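Local coordinates for protein dITP/XTP pyrophosphatase (Staphylococcus aureus, PDB 4BNQ) that probably hydrolyses non-canonical purine nucleoside triphosphates such as XTP, dITP and ITP to their monophosphates and diphosphate, clearing them from the nucleotide pool, at residues Ser69-Phe74 with Arg111-Val116; Val38-Ser43 with Ile50-Ala55; Ala96-Leu101 with Phe149-Ile154; Phe115-Ser120 with Ser176-Ala181. All blocks are in the same frame, centred on the assembly; numbering follows the deposited sequence.

Interaction 1. Residues Ser69-Phe74 with Arg111-Val116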
loop_
_atom_site.group_PDB
_atom_site.type_symbol
_atom_site.label_atom_id
_atom_site.label_comp_id
_atom_site.label_asym_id
_atom_site.label_seq_id
_atom_site.Cartn_x
_atom_site.Cartn_y
_atom_site.Cartn_z
ATOM N N SER A 69 -8.017 9.670 -10.054
ATOM C CA SER A 69 -6.597 9.386 -9.953
ATOM C C SER A 69 -5.803 10.419 -10.740
ATOM O O SER A 69 -6.336 11.095 -11.607
ATOM C CB SER A 69 -6.296 8.005 -10.524
ATOM O OG SER A 69 -7.051 6.983 -9.900
ATOM N N GLY A 70 -4.515 10.516 -10.449
ATOM C CA GLY A 70 -3.646 11.422 -11.166
ATOM C C GLY A 70 -2.174 11.185 -10.894
ATOM O O GLY A 70 -1.789 10.281 -10.146
ATOM N N LEU A 71 -1.352 12.018 -11.516
ATOM C CA LEU A 71 0.088 11.916 -11.436
ATOM C C LEU A 71 0.627 13.215 -10.862
ATOM O O LEU A 71 0.269 14.301 -11.321
ATOM C CB LEU A 71 0.626 11.695 -12.843
ATOM C CG LEU A 71 2.123 11.707 -13.093
ATOM C CD1 LEU A 71 2.795 10.566 -12.351
ATOM C CD2 LEU A 71 2.323 11.555 -14.586
ATOM N N GLU A 72 1.461 13.104 -9.839
ATOM C CA GLU A 72 2.064 14.259 -9.192
ATOM C C GLU A 72 3.568 14.190 -9.420
ATOM O O GLU A 72 4.223 13.254 -8.967
ATOM C CB GLU A 72 1.753 14.256 -7.686
ATOM C CG GLU A 72 0.264 14.358 -7.366
ATOM C CD GLU A 72 -0.034 14.288 -5.875
ATOM O OE1 GLU A 72 0.867 13.904 -5.084
ATOM O OE2 GLU A 72 -1.179 14.614 -5.488
ATOM N N VAL A 73 4.118 15.155 -10.147
ATOM C CA VAL A 73 5.554 15.134 -10.438
ATOM C C VAL A 73 6.326 16.094 -9.533
ATOM O O VAL A 73 6.098 17.301 -9.578
ATOM C CB VAL A 73 5.838 15.530 -11.899
ATOM C CG1 VAL A 73 7.346 15.487 -12.173
ATOM C CG2 VAL A 73 5.070 14.627 -12.856
ATOM N N PHE A 74 7.234 15.560 -8.730
ATOM C CA PHE A 74 7.989 16.363 -7.769
ATOM C C PHE A 74 8.496 17.685 -8.371
ATOM O O PHE A 74 8.103 18.770 -7.932
ATOM C CB PHE A 74 9.152 15.535 -7.191
ATOM C CG PHE A 74 9.886 16.216 -6.050
ATOM C CD1 PHE A 74 10.718 17.314 -6.281
ATOM C CD2 PHE A 74 9.755 15.751 -4.749
ATOM C CE1 PHE A 74 11.383 17.941 -5.238
ATOM C CE2 PHE A 74 10.425 16.374 -3.705
ATOM C CZ PHE A 74 11.239 17.471 -3.956
ATOM N N ARG A 111 13.392 13.290 -11.664
ATOM C CA ARG A 111 12.120 12.997 -12.321
ATOM C C ARG A 111 11.146 12.215 -11.441
ATOM O O ARG A 111 10.214 11.571 -11.952
ATOM C CB ARG A 111 12.364 12.215 -13.613
ATOM C CG ARG A 111 13.575 12.683 -14.430
ATOM C CD ARG A 111 13.351 12.418 -15.899
ATOM N NE ARG A 111 13.257 13.675 -16.621
ATOM C CZ ARG A 111 12.546 13.861 -17.719
ATOM N NH1 ARG A 111 11.838 12.875 -18.239
ATOM N NH2 ARG A 111 12.544 15.054 -18.288
ATOM N N ARG A 112 11.356 12.266 -10.129
ATOM C CA ARG A 112 10.483 11.557 -9.206
ATOM C C ARG A 112 9.032 11.988 -9.397
ATOM O O ARG A 112 8.738 13.173 -9.598
ATOM C CB ARG A 112 10.930 11.767 -7.760
ATOM C CG ARG A 112 12.233 11.024 -7.412
ATOM C CD ARG A 112 12.709 11.397 -6.026
ATOM N NE ARG A 112 12.930 12.838 -5.929
ATOM C CZ ARG A 112 13.052 13.518 -4.795
ATOM N NH1 ARG A 112 12.979 12.905 -3.621
ATOM N NH2 ARG A 112 13.248 14.827 -4.840
ATOM N N ALA A 113 8.137 11.009 -9.368
ATOM C CA ALA A 113 6.713 11.270 -9.509
ATOM C C ALA A 113 5.982 10.190 -8.739
ATOM O O ALA A 113 6.581 9.204 -8.301
ATOM C CB ALA A 113 6.285 11.263 -10.971
ATOM N N GLN A 114 4.681 10.368 -8.590
ATOM C CA GLN A 114 3.884 9.457 -7.799
ATOM C C GLN A 114 2.525 9.332 -8.463
ATOM O O GLN A 114 1.971 10.330 -8.939
ATOM C CB GLN A 114 3.731 10.066 -6.407
ATOM C CG GLN A 114 3.002 9.238 -5.391
ATOM C CD GLN A 114 2.732 10.035 -4.127
ATOM O OE1 GLN A 114 2.251 11.174 -4.191
ATOM N NE2 GLN A 114 3.052 9.451 -2.974
ATOM N N PHE A 115 1.995 8.114 -8.520
ATOM C CA PHE A 115 0.638 7.916 -9.009
ATOM C C PHE A 115 -0.277 7.851 -7.803
ATOM O O PHE A 115 0.031 7.167 -6.815
ATOM C CB PHE A 115 0.517 6.595 -9.749
ATOM C CG PHE A 115 0.500 6.726 -11.235
ATOM C CD1 PHE A 115 -0.167 7.760 -11.848
ATOM C CD2 PHE A 115 1.141 5.784 -12.030
ATOM C CE1 PHE A 115 -0.182 7.858 -13.231
ATOM C CE2 PHE A 115 1.138 5.891 -13.402
ATOM C CZ PHE A 115 0.484 6.923 -14.001
ATOM N N VAL A 116 -1.404 8.544 -7.882
ATOM C CA VAL A 116 -2.326 8.606 -6.759
ATOM C C VAL A 116 -3.719 8.136 -7.179
ATOM O O VAL A 116 -4.191 8.496 -8.248
ATOM C CB VAL A 116 -2.377 10.036 -6.174
ATOM C CG1 VAL A 116 -3.406 10.125 -5.068
ATOM C CG2 VAL A 116 -0.992 10.437 -5.638
#
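Gly70 and Glu72 pair with Val116 and Gln114 where strands 69-73 and 112-116 run antiparallel, their axes 4.7 Å apart at the closest and their directions 159° apart. Each of these two hydrogen-bonded pairs has bonds in both senses, as in Gly70 N to Val116 O, 3.0 Å. A further bond from Phe74 N to Arg112 O continues the pairing one residue past the end of strand 69-73. Gly70, almost fully extended, pairs through its backbone and has no side chain on the face that carries Val116.

Leu71, Val73, Ala113 and Phe115 share one face. Leu71 CD1 meets Ala113 CB at 3.8 Å, and its CB lies 3.9 Å from Phe115 CE1, while the rim of the Phe115 ring meets Gly70 O in its own plane, CD1 to O 3.4 Å. These are neighbouring strands of the long antiparallel sheet of the Ham1 fold. Leu101 of helix 94-104 covers Leu71 and Val73, and the small Ala113 fits between the branched chains. On the other face Glu72 and Val116 both touch Phe45 of helix 45-60, with Glu72 OE1 4.0 Å from Val116 CG2.

Past the last pair, Phe74 and Arg112 form a cation-pi contact, with Arg112 CZ 4.2 Å from the centroid of the Phe74 ring. NH2 sits over the ring centre, the two planes tilted by 30°; a bend at chi3 (-59°) brings the guanidinium there. Arg112 NE also pairs with Asp110, and NH1 makes a weak hydrogen bond to Lys159 O of the second subunit, taking this end of the sheet to the dimer interface.

Interaction 2. Residues Val38-Ser43 with Ile50-Ala55; sequences VEETGS and ILKSEA. With PO4 (phosphate ion), chain C.
Lys52 and Glu40 converge on a single phosphate oxygen: Lys52 NZ is modelled only 2.4 Å from PO4 O3, too short to trust in detail, and Glu40 OE2 lies 3.0 Å from that same O3. The nearby ammonium group would ease the closeness of the two oxygens, though the position of O3 is doubtful. Its salt bridge to the glutamate is long, a weak hydrogen bond of 3.4 Å from NZ to Glu40 OE2. The lysine, bent at chi3 (-70°), swings its end off the helix surface toward the carboxylate, which Glu40 presents on an extended chain.

Lys52 NZ also binds Asp68 OD1 and Asp67 O, while Ser8, Asn9 and Lys13 hold the phosphate. The ion, probably from the crystallisation liquor, thus lies among residues predicted to bind substrate, in the cleft of this Ham1-family enzyme. Lysine suits the place, since its long flexible chain carries positive charge from helix 45-60 into an acidic site. An inverse gamma turn centred on Glu40 bends the loop here; Glu39, a predicted magnesium ligand, starts its side chain away from the helix.

Apolar contacts seat the loop on the helix. Val38 CG2 packs on Ala55 CB at 3.7 Å, where the small alanine leaves room for the branched chain, and Val38 CB reaches Lys52 CG at 4.1 Å. Farther along, Leu51 meets Thr41 nearly at right angles, CD1 to OG1 3.6 Å, and the same methyl touches Glu39 O at 3.8 Å.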
loop_
_atom_site.group_PDB
_atom_site.type_symbol
_atom_site.label_atom_id
_atom_site.label_comp_id
_atom_site.label_asym_id
_atom_site.label_seq_id
_atom_site.Cartn_x
_atom_site.Cartn_y
_atom_site.Cartn_z
ATOM N N VAL A 38 -20.535 13.805 -14.797
ATOM C CA VAL A 38 -20.557 14.595 -13.576
ATOM C C VAL A 38 -19.517 15.709 -13.650
ATOM O O VAL A 38 -18.358 15.476 -14.012
ATOM C CB VAL A 38 -20.288 13.729 -12.327
ATOM C CG1 VAL A 38 -20.288 14.596 -11.076
ATOM C CG2 VAL A 38 -21.318 12.623 -12.205
ATOM N N GLU A 39 -19.928 16.922 -13.309
ATOM C CA GLU A 39 -18.992 18.044 -13.274
ATOM C C GLU A 39 -17.938 17.915 -12.151
ATOM O O GLU A 39 -18.249 18.089 -10.967
ATOM C CB GLU A 39 -19.768 19.345 -13.125
ATOM C CG GLU A 39 -18.979 20.577 -13.534
ATOM C CD GLU A 39 -18.706 20.663 -15.035
ATOM O OE1 GLU A 39 -19.426 20.002 -15.823
ATOM O OE2 GLU A 39 -17.765 21.402 -15.423
ATOM N N GLU A 40 -16.693 17.612 -12.513
ATOM C CA GLU A 40 -15.635 17.488 -11.504
ATOM C C GLU A 40 -15.180 18.871 -11.027
ATOM O O GLU A 40 -14.205 19.431 -11.528
ATOM C CB GLU A 40 -14.454 16.621 -11.999
ATOM C CG GLU A 40 -14.765 15.105 -12.047
ATOM C CD GLU A 40 -13.659 14.251 -12.681
ATOM O OE1 GLU A 40 -12.468 14.387 -12.291
ATOM O OE2 GLU A 40 -13.989 13.422 -13.566
ATOM N N THR A 41 -15.901 19.409 -10.046
ATOM C CA THR A 41 -15.607 20.732 -9.511
ATOM C C THR A 41 -14.818 20.676 -8.229
ATOM O O THR A 41 -14.712 21.684 -7.532
ATOM C CB THR A 41 -16.878 21.503 -9.178
ATOM O OG1 THR A 41 -17.678 20.714 -8.284
ATOM C CG2 THR A 41 -17.653 21.845 -10.458
ATOM N N GLY A 42 -14.279 19.510 -7.898
ATOM C CA GLY A 42 -13.480 19.400 -6.695
ATOM C C GLY A 42 -12.077 19.945 -6.892
ATOM O O GLY A 42 -11.594 20.077 -8.023
ATOM N N SER A 43 -11.413 20.248 -5.783
ATOM C CA SER A 43 -10.045 20.731 -5.837
ATOM C C SER A 43 -9.053 19.660 -5.382
ATOM O O SER A 43 -7.848 19.912 -5.319
ATOM C CB SER A 43 -9.894 21.996 -4.994
ATOM O OG SER A 43 -10.273 21.753 -3.656
ATOM N N ILE A 50 -15.834 11.548 -4.694
ATOM C CA ILE A 50 -17.089 11.645 -3.964
ATOM C C ILE A 50 -18.221 12.165 -4.855
ATOM O O ILE A 50 -19.345 11.659 -4.815
ATOM C CB ILE A 50 -16.942 12.569 -2.738
ATOM C CG1 ILE A 50 -16.052 11.904 -1.678
ATOM C CG2 ILE A 50 -18.312 12.914 -2.156
ATOM C CD1 ILE A 50 -15.824 12.757 -0.432
ATOM N N LEU A 51 -17.930 13.171 -5.668
ATOM C CA LEU A 51 -18.956 13.725 -6.535
ATOM C C LEU A 51 -19.438 12.641 -7.501
ATOM O O LEU A 51 -20.633 12.503 -7.753
ATOM C CB LEU A 51 -18.431 14.962 -7.297
ATOM C CG LEU A 51 -18.185 16.265 -6.517
ATOM C CD1 LEU A 51 -17.321 17.226 -7.336
ATOM C CD2 LEU A 51 -19.497 16.945 -6.156
ATOM N N LYS A 52 -18.518 11.848 -8.031
ATOM C CA LYS A 52 -18.934 10.830 -8.992
ATOM C C LYS A 52 -19.720 9.698 -8.343
ATOM O O LYS A 52 -20.777 9.323 -8.851
ATOM C CB LYS A 52 -17.750 10.327 -9.836
ATOM C CG LYS A 52 -17.243 11.388 -10.856
ATOM C CD LYS A 52 -15.989 10.944 -11.625
ATOM C CE LYS A 52 -14.767 10.899 -10.719
ATOM N NZ LYS A 52 -13.501 10.796 -11.491
ATOM N N SER A 53 -19.235 9.173 -7.213
ATOM C CA SER A 53 -19.908 8.034 -6.584
ATOM C C SER A 53 -21.282 8.418 -6.048
ATOM O O SER A 53 -22.253 7.675 -6.227
ATOM C CB SER A 53 -19.063 7.420 -5.464
ATOM O OG SER A 53 -18.837 8.373 -4.455
ATOM N N GLU A 54 -21.372 9.576 -5.397
ATOM C CA GLU A 54 -22.656 10.031 -4.867
ATOM C C GLU A 54 -23.676 10.274 -5.976
ATOM O O GLU A 54 -24.856 9.927 -5.838
ATOM C CB GLU A 54 -22.474 11.248 -3.951
ATOM C CG GLU A 54 -21.828 10.829 -2.646
ATOM C CD GLU A 54 -21.734 11.933 -1.609
ATOM O OE1 GLU A 54 -21.991 13.118 -1.941
ATOM O OE2 GLU A 54 -21.364 11.609 -0.455
ATOM N N ALA A 55 -23.216 10.816 -7.097
ATOM C CA ALA A 55 -24.135 11.097 -8.197
ATOM C C ALA A 55 -24.705 9.810 -8.803
ATOM O O ALA A 55 -25.908 9.728 -9.069
ATOM C CB ALA A 55 -23.466 11.963 -9.264
HETATM P P PO4 C . -13.444 9.148 -14.684
HETATM O O1 PO4 C . -13.226 7.999 -13.698
HETATM O O2 PO4 C . -12.234 9.284 -15.577
HETATM O O3 PO4 C . -13.620 10.435 -13.899
HETATM O O4 PO4 C . -14.670 8.897 -15.516
#

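Interaction 3. Residues Ala96-Leu101 with Phe149-Ile154; sequences ANIEKL and FGYDPI
Tyr151 gives a hydrogen bond from its OH to Ser84 O, and the same oxygen rests on Asn97 CB, 3.3 Å away. The contact docks helix 94-104 of the Ham1 fold on the loop that follows strand 126-139. That loop makes a type II' beta turn from Phe149 to Asp152, and all four residues are predicted to bind substrate. Within it Asp152 OD2 is held twice, by Phe149 N at 2.9 Å and by a salt bridge to Lys172. Gly150 occupies the turn's second position with a positive phi of 59°, a conformation glycine adopts readily.

Asn97 and Tyr151 cross nearly at right angles, though the amide and ring planes differ by only 24°. The amide serves other partners, OD1 taking Ala88 N and ND2 giving to Ala85 O, which ties the helix to the neighbouring loop; asparagine, with both a donor and an acceptor, suits this double role.

Ile98, with CG1 beside its backbone N (chi1 -69°), runs its longer branch along the loop, CD1 approaching Gly150 O to 3.5 Å and Pro153 CD to 4.0 Å. The Ile98 and Ile154 side chains run past one another in opposite senses, their CG2 methyls 3.6 Å apart. Branching at CB lets Ile98 send CD1 one way while CG2 meets Ile154. One helical turn on, Leu101 CD2 touches Tyr151 CE1 at 4.1 Å and Ile154 CD1 at 3.9 Å.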
loop_
_atom_site.group_PDB
_atom_site.type_symbol
_atom_site.label_atom_id
_atom_site.label_comp_id
_atom_site.label_asym_id
_atom_site.label_seq_id
_atom_site.Cartn_x
_atom_site.Cartn_y
_atom_site.Cartn_z
ATOM N N ALA A 96 -1.614 13.694 -25.912
ATOM C CA ALA A 96 -1.270 15.116 -25.769
ATOM C C ALA A 96 -0.785 15.424 -24.355
ATOM O O ALA A 96 0.157 16.203 -24.144
ATOM C CB ALA A 96 -2.455 16.004 -26.123
ATOM N N ASN A 97 -1.440 14.812 -23.381
ATOM C CA ASN A 97 -1.050 14.986 -21.993
ATOM C C ASN A 97 0.383 14.531 -21.748
ATOM O O ASN A 97 1.135 15.191 -21.034
ATOM C CB ASN A 97 -2.027 14.236 -21.089
ATOM C CG ASN A 97 -3.420 14.827 -21.142
ATOM O OD1 ASN A 97 -3.589 15.978 -21.561
ATOM N ND2 ASN A 97 -4.423 14.058 -20.710
ATOM N N ILE A 98 0.757 13.411 -22.358
ATOM C CA ILE A 98 2.103 12.873 -22.188
ATOM C C ILE A 98 3.124 13.821 -22.804
ATOM O O ILE A 98 4.152 14.115 -22.191
ATOM C CB ILE A 98 2.252 11.461 -22.823
ATOM C CG1 ILE A 98 1.446 10.435 -22.026
ATOM C CG2 ILE A 98 3.714 11.067 -22.933
ATOM C CD1 ILE A 98 1.339 9.053 -22.707
ATOM N N GLU A 99 2.835 14.305 -24.012
ATOM C CA GLU A 99 3.767 15.190 -24.723
ATOM C C GLU A 99 3.998 16.472 -23.957
ATOM O O GLU A 99 5.138 16.907 -23.793
ATOM C CB GLU A 99 3.292 15.475 -26.149
ATOM C CG GLU A 99 3.303 14.242 -27.055
ATOM C CD GLU A 99 4.640 13.508 -27.037
ATOM O OE1 GLU A 99 5.699 14.166 -26.902
ATOM O OE2 GLU A 99 4.650 12.261 -27.162
ATOM N N LYS A 100 2.919 17.051 -23.442
ATOM C CA LYS A 100 3.051 18.237 -22.599
ATOM C C LYS A 100 3.928 17.986 -21.374
ATOM O O LYS A 100 4.898 18.706 -21.142
ATOM C CB LYS A 100 1.694 18.750 -22.145
ATOM C CG LYS A 100 1.819 20.014 -21.316
ATOM C CD LYS A 100 0.443 20.543 -20.928
ATOM C CE LYS A 100 0.555 21.756 -20.027
ATOM N NZ LYS A 100 -0.797 22.268 -19.705
ATOM N N LEU A 101 3.592 16.961 -20.601
ATOM C CA LEU A 101 4.383 16.622 -19.425
ATOM C C LEU A 101 5.848 16.392 -19.781
ATOM O O LEU A 101 6.729 16.910 -19.113
ATOM C CB LEU A 101 3.808 15.399 -18.725
ATOM C CG LEU A 101 4.560 15.019 -17.451
ATOM C CD1 LEU A 101 4.677 16.209 -16.535
ATOM C CD2 LEU A 101 3.796 13.930 -16.752
ATOM N N PHE A 149 -2.997 2.642 -19.902
ATOM C CA PHE A 149 -3.595 3.855 -20.443
ATOM C C PHE A 149 -3.012 5.078 -19.739
ATOM O O PHE A 149 -2.196 4.949 -18.820
ATOM C CB PHE A 149 -5.118 3.823 -20.238
ATOM C CG PHE A 149 -5.527 3.867 -18.788
ATOM C CD1 PHE A 149 -5.523 2.713 -18.021
ATOM C CD2 PHE A 149 -5.881 5.063 -18.183
ATOM C CE1 PHE A 149 -5.878 2.751 -16.671
ATOM C CE2 PHE A 149 -6.231 5.107 -16.841
ATOM C CZ PHE A 149 -6.229 3.946 -16.084
ATOM N N GLY A 150 -3.438 6.265 -20.157
ATOM C CA GLY A 150 -3.013 7.478 -19.492
ATOM C C GLY A 150 -1.504 7.641 -19.501
ATOM O O GLY A 150 -0.875 7.464 -20.537
ATOM N N TYR A 151 -0.914 7.960 -18.352
ATOM C CA TYR A 151 0.518 8.216 -18.312
ATOM C C TYR A 151 1.314 6.934 -18.144
ATOM O O TYR A 151 2.531 6.976 -17.943
ATOM C CB TYR A 151 0.877 9.206 -17.196
ATOM C CG TYR A 151 0.235 10.565 -17.357
ATOM C CD1 TYR A 151 0.821 11.548 -18.149
ATOM C CD2 TYR A 151 -0.960 10.866 -16.721
ATOM C CE1 TYR A 151 0.230 12.795 -18.304
ATOM C CE2 TYR A 151 -1.559 12.107 -16.870
ATOM C CZ TYR A 151 -0.958 13.063 -17.664
ATOM O OH TYR A 151 -1.553 14.288 -17.800
ATOM N N ASP A 152 0.642 5.792 -18.239
ATOM C CA ASP A 152 1.348 4.518 -18.102
ATOM C C ASP A 152 2.686 4.404 -18.876
ATOM O O ASP A 152 3.679 3.937 -18.311
ATOM C CB ASP A 152 0.411 3.346 -18.417
ATOM C CG ASP A 152 -0.594 3.104 -17.313
ATOM O OD1 ASP A 152 -0.493 3.820 -16.291
ATOM O OD2 ASP A 152 -1.472 2.199 -17.444
ATOM N N PRO A 153 2.727 4.849 -20.155
ATOM C CA PRO A 153 3.969 4.603 -20.906
ATOM C C PRO A 153 5.195 5.407 -20.451
ATOM O O PRO A 153 6.315 5.097 -20.866
ATOM C CB PRO A 153 3.598 4.984 -22.341
ATOM C CG PRO A 153 2.084 4.916 -22.381
ATOM C CD PRO A 153 1.661 5.383 -21.027
ATOM N N ILE A 154 5.005 6.425 -19.620
ATOM C CA ILE A 154 6.158 7.196 -19.158
ATOM C C ILE A 154 6.367 7.089 -17.656
ATOM O O ILE A 154 7.225 7.763 -17.094
ATOM C CB ILE A 154 6.053 8.688 -19.543
ATOM C CG1 ILE A 154 4.957 9.369 -18.735
ATOM C CG2 ILE A 154 5.816 8.841 -21.031
ATOM C CD1 ILE A 154 4.834 10.876 -18.997
#

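Interaction 4. Residues Phe115-Ser120 with Ser176-Ala181; sequences FVCVIS and SHRRNA
His177 lays its imidazole over Phe115 in an offset stack, the ring planes 14° apart and the centroids separated by 4.6 Å. The overlap is shifted so that Phe115 CB sits over the imidazole face as a CH-pi contact, 3.6 Å from the centroid of the His177 ring. With CG lodged between the backbone N and the carbonyl carbon (chi1 53°), the ring of His177 lies against the strand, its CD2 3.4 Å from Cys117 CB. A flat imidazole suits the place, because it can stack on Phe115 with one face and turn its edge to Val116 O; its buried ND1 has no hydrogen-bonding partner in the model.

Here the start of helix 177-191 packs on one face of the sheet of the Ham1 fold; the axes of strand 115-120 and of helix segment 177-181 approach to 7.2 Å, their directions 35° apart. Ser176 is the N-cap: its OG accepts from Arg179 N at 2.9 Å. Both His177 and Arg178 are predicted to bind substrate.

Small side chains let the helix come near. Cys117 SG lies 3.7 Å from Arg178 CA and 3.9 Å from Ala181 CB, and that same alanine methyl meets Ile119 CG1 at 3.7 Å. Arg178 leaves this interface bent at chi2 and chi3, and its guanidinium makes salt bridges to Asp67 and Asp16, which probably hold it at the substrate site.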
loop_
_atom_site.group_PDB
_atom_site.type_symbol
_atom_site.label_atom_id
_atom_site.label_comp_id
_atom_site.label_asym_id
_atom_site.label_seq_id
_atom_site.Cartn_x
_atom_site.Cartn_y
_atom_site.Cartn_z
ATOM N N PHE A 115 1.995 8.114 -8.520
ATOM C CA PHE A 115 0.638 7.916 -9.009
ATOM C C PHE A 115 -0.277 7.851 -7.803
ATOM O O PHE A 115 0.031 7.167 -6.815
ATOM C CB PHE A 115 0.517 6.595 -9.749
ATOM C CG PHE A 115 0.500 6.726 -11.235
ATOM C CD1 PHE A 115 -0.167 7.760 -11.848
ATOM C CD2 PHE A 115 1.141 5.784 -12.030
ATOM C CE1 PHE A 115 -0.182 7.858 -13.231
ATOM C CE2 PHE A 115 1.138 5.891 -13.402
ATOM C CZ PHE A 115 0.484 6.923 -14.001
ATOM N N VAL A 116 -1.404 8.544 -7.882
ATOM C CA VAL A 116 -2.326 8.606 -6.759
ATOM C C VAL A 116 -3.719 8.136 -7.179
ATOM O O VAL A 116 -4.191 8.496 -8.248
ATOM C CB VAL A 116 -2.377 10.036 -6.174
ATOM C CG1 VAL A 116 -3.406 10.125 -5.068
ATOM C CG2 VAL A 116 -0.992 10.437 -5.638
ATOM N N CYS A 117 -4.356 7.303 -6.359
ATOM C CA CYS A 117 -5.715 6.855 -6.629
ATOM C C CYS A 117 -6.587 6.945 -5.387
ATOM O O CYS A 117 -6.264 6.349 -4.349
ATOM C CB CYS A 117 -5.737 5.418 -7.135
ATOM S SG CYS A 117 -7.432 4.725 -7.114
ATOM N N VAL A 118 -7.683 7.693 -5.497
ATOM C CA VAL A 118 -8.689 7.727 -4.446
ATOM C C VAL A 118 -9.982 7.069 -4.913
ATOM O O VAL A 118 -10.556 7.466 -5.917
ATOM C CB VAL A 118 -9.013 9.146 -3.991
ATOM C CG1 VAL A 118 -10.162 9.110 -2.983
ATOM C CG2 VAL A 118 -7.776 9.802 -3.383
ATOM N N ILE A 119 -10.419 6.050 -4.176
ATOM C CA ILE A 119 -11.660 5.326 -4.449
ATOM C C ILE A 119 -12.701 5.795 -3.440
ATOM O O ILE A 119 -12.438 5.766 -2.241
ATOM C CB ILE A 119 -11.453 3.816 -4.239
ATOM C CG1 ILE A 119 -10.424 3.264 -5.231
ATOM C CG2 ILE A 119 -12.761 3.037 -4.385
ATOM C CD1 ILE A 119 -10.883 3.247 -6.688
ATOM N N SER A 120 -13.876 6.233 -3.888
ATOM C CA SER A 120 -14.949 6.494 -2.930
ATOM C C SER A 120 -16.128 5.539 -3.111
ATOM O O SER A 120 -16.542 5.262 -4.240
ATOM C CB SER A 120 -15.425 7.943 -2.994
ATOM O OG SER A 120 -16.137 8.170 -4.182
ATOM N N SER A 176 -0.234 -1.391 -8.647
ATOM C CA SER A 176 -0.649 -0.039 -8.986
ATOM C C SER A 176 -1.217 0.684 -7.771
ATOM O O SER A 176 -1.597 0.060 -6.779
ATOM C CB SER A 176 -1.691 -0.048 -10.106
ATOM O OG SER A 176 -2.955 -0.477 -9.600
ATOM N N HIS A 177 -1.261 2.006 -7.870
ATOM C CA HIS A 177 -1.919 2.875 -6.904
ATOM C C HIS A 177 -3.394 2.496 -6.704
ATOM O O HIS A 177 -3.939 2.611 -5.600
ATOM C CB HIS A 177 -1.792 4.335 -7.366
ATOM C CG HIS A 177 -2.252 4.577 -8.771
ATOM N ND1 HIS A 177 -1.726 3.876 -9.855
ATOM C CD2 HIS A 177 -3.160 5.416 -9.279
ATOM C CE1 HIS A 177 -2.316 4.292 -10.953
ATOM N NE2 HIS A 177 -3.184 5.234 -10.649
ATOM N N ARG A 178 -4.024 2.041 -7.777
ATOM C CA ARG A 178 -5.416 1.627 -7.732
ATOM C C ARG A 178 -5.534 0.283 -7.000
ATOM O O ARG A 178 -6.471 0.075 -6.251
ATOM C CB ARG A 178 -5.973 1.536 -9.149
ATOM C CG ARG A 178 -7.467 1.254 -9.258
ATOM C CD ARG A 178 -8.079 1.939 -10.505
ATOM N NE ARG A 178 -7.102 2.104 -11.560
ATOM C CZ ARG A 178 -6.692 3.265 -12.052
ATOM N NH1 ARG A 178 -7.200 4.420 -11.627
ATOM N NH2 ARG A 178 -5.756 3.258 -12.985
ATOM N N ARG A 179 -4.583 -0.621 -7.209
ATOM C CA ARG A 179 -4.563 -1.857 -6.432
ATOM C C ARG A 179 -4.452 -1.534 -4.951
ATOM O O ARG A 179 -5.133 -2.143 -4.129
ATOM C CB ARG A 179 -3.410 -2.767 -6.851
ATOM C CG ARG A 179 -3.201 -3.948 -5.911
ATOM C CD ARG A 179 -4.429 -4.849 -5.875
ATOM N NE ARG A 179 -4.371 -5.825 -4.792
ATOM C CZ ARG A 179 -4.077 -7.106 -4.961
ATOM N NH1 ARG A 179 -3.814 -7.567 -6.177
ATOM N NH2 ARG A 179 -4.044 -7.923 -3.917
ATOM N N ASN A 180 -3.611 -0.564 -4.609
ATOM C CA ASN A 180 -3.397 -0.236 -3.200
ATOM C C ASN A 180 -4.629 0.374 -2.548
ATOM O O ASN A 180 -4.923 0.075 -1.399
ATOM C CB ASN A 180 -2.194 0.698 -3.015
ATOM C CG ASN A 180 -0.882 -0.026 -3.168
ATOM O OD1 ASN A 180 -0.816 -1.241 -3.005
ATOM N ND2 ASN A 180 0.172 0.711 -3.495
ATOM N N ALA A 181 -5.336 1.233 -3.278
ATOM C CA ALA A 181 -6.570 1.816 -2.775
ATOM C C ALA A 181 -7.628 0.752 -2.569
ATOM O O ALA A 181 -8.366 0.785 -1.590
ATOM C CB ALA A 181 -7.090 2.849 -3.742
#

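In the fold
From the N terminus, interaction 2 comes first and closes a short loop, laying residues 38-43 back on helix 45-60. The chain then enters strand 64-73, which interaction 1 joins to strand 112-123 after an excursion through helix 94-104. Interaction 3 starts within that excursion and ends beyond it, so it crosses interaction 1; Leu71 meets both Leu101 and Tyr151 where they touch. Interaction 4 begins on residues 115-116, where interaction 1 ends, and brings in the C-terminal helix; it also crosses interaction 3, Phe149 touching Arg178. Ser53 and Ser120, probably hydrogen-bonded, connect interaction 2 with interaction 4 through helix 45-60 and the sheet.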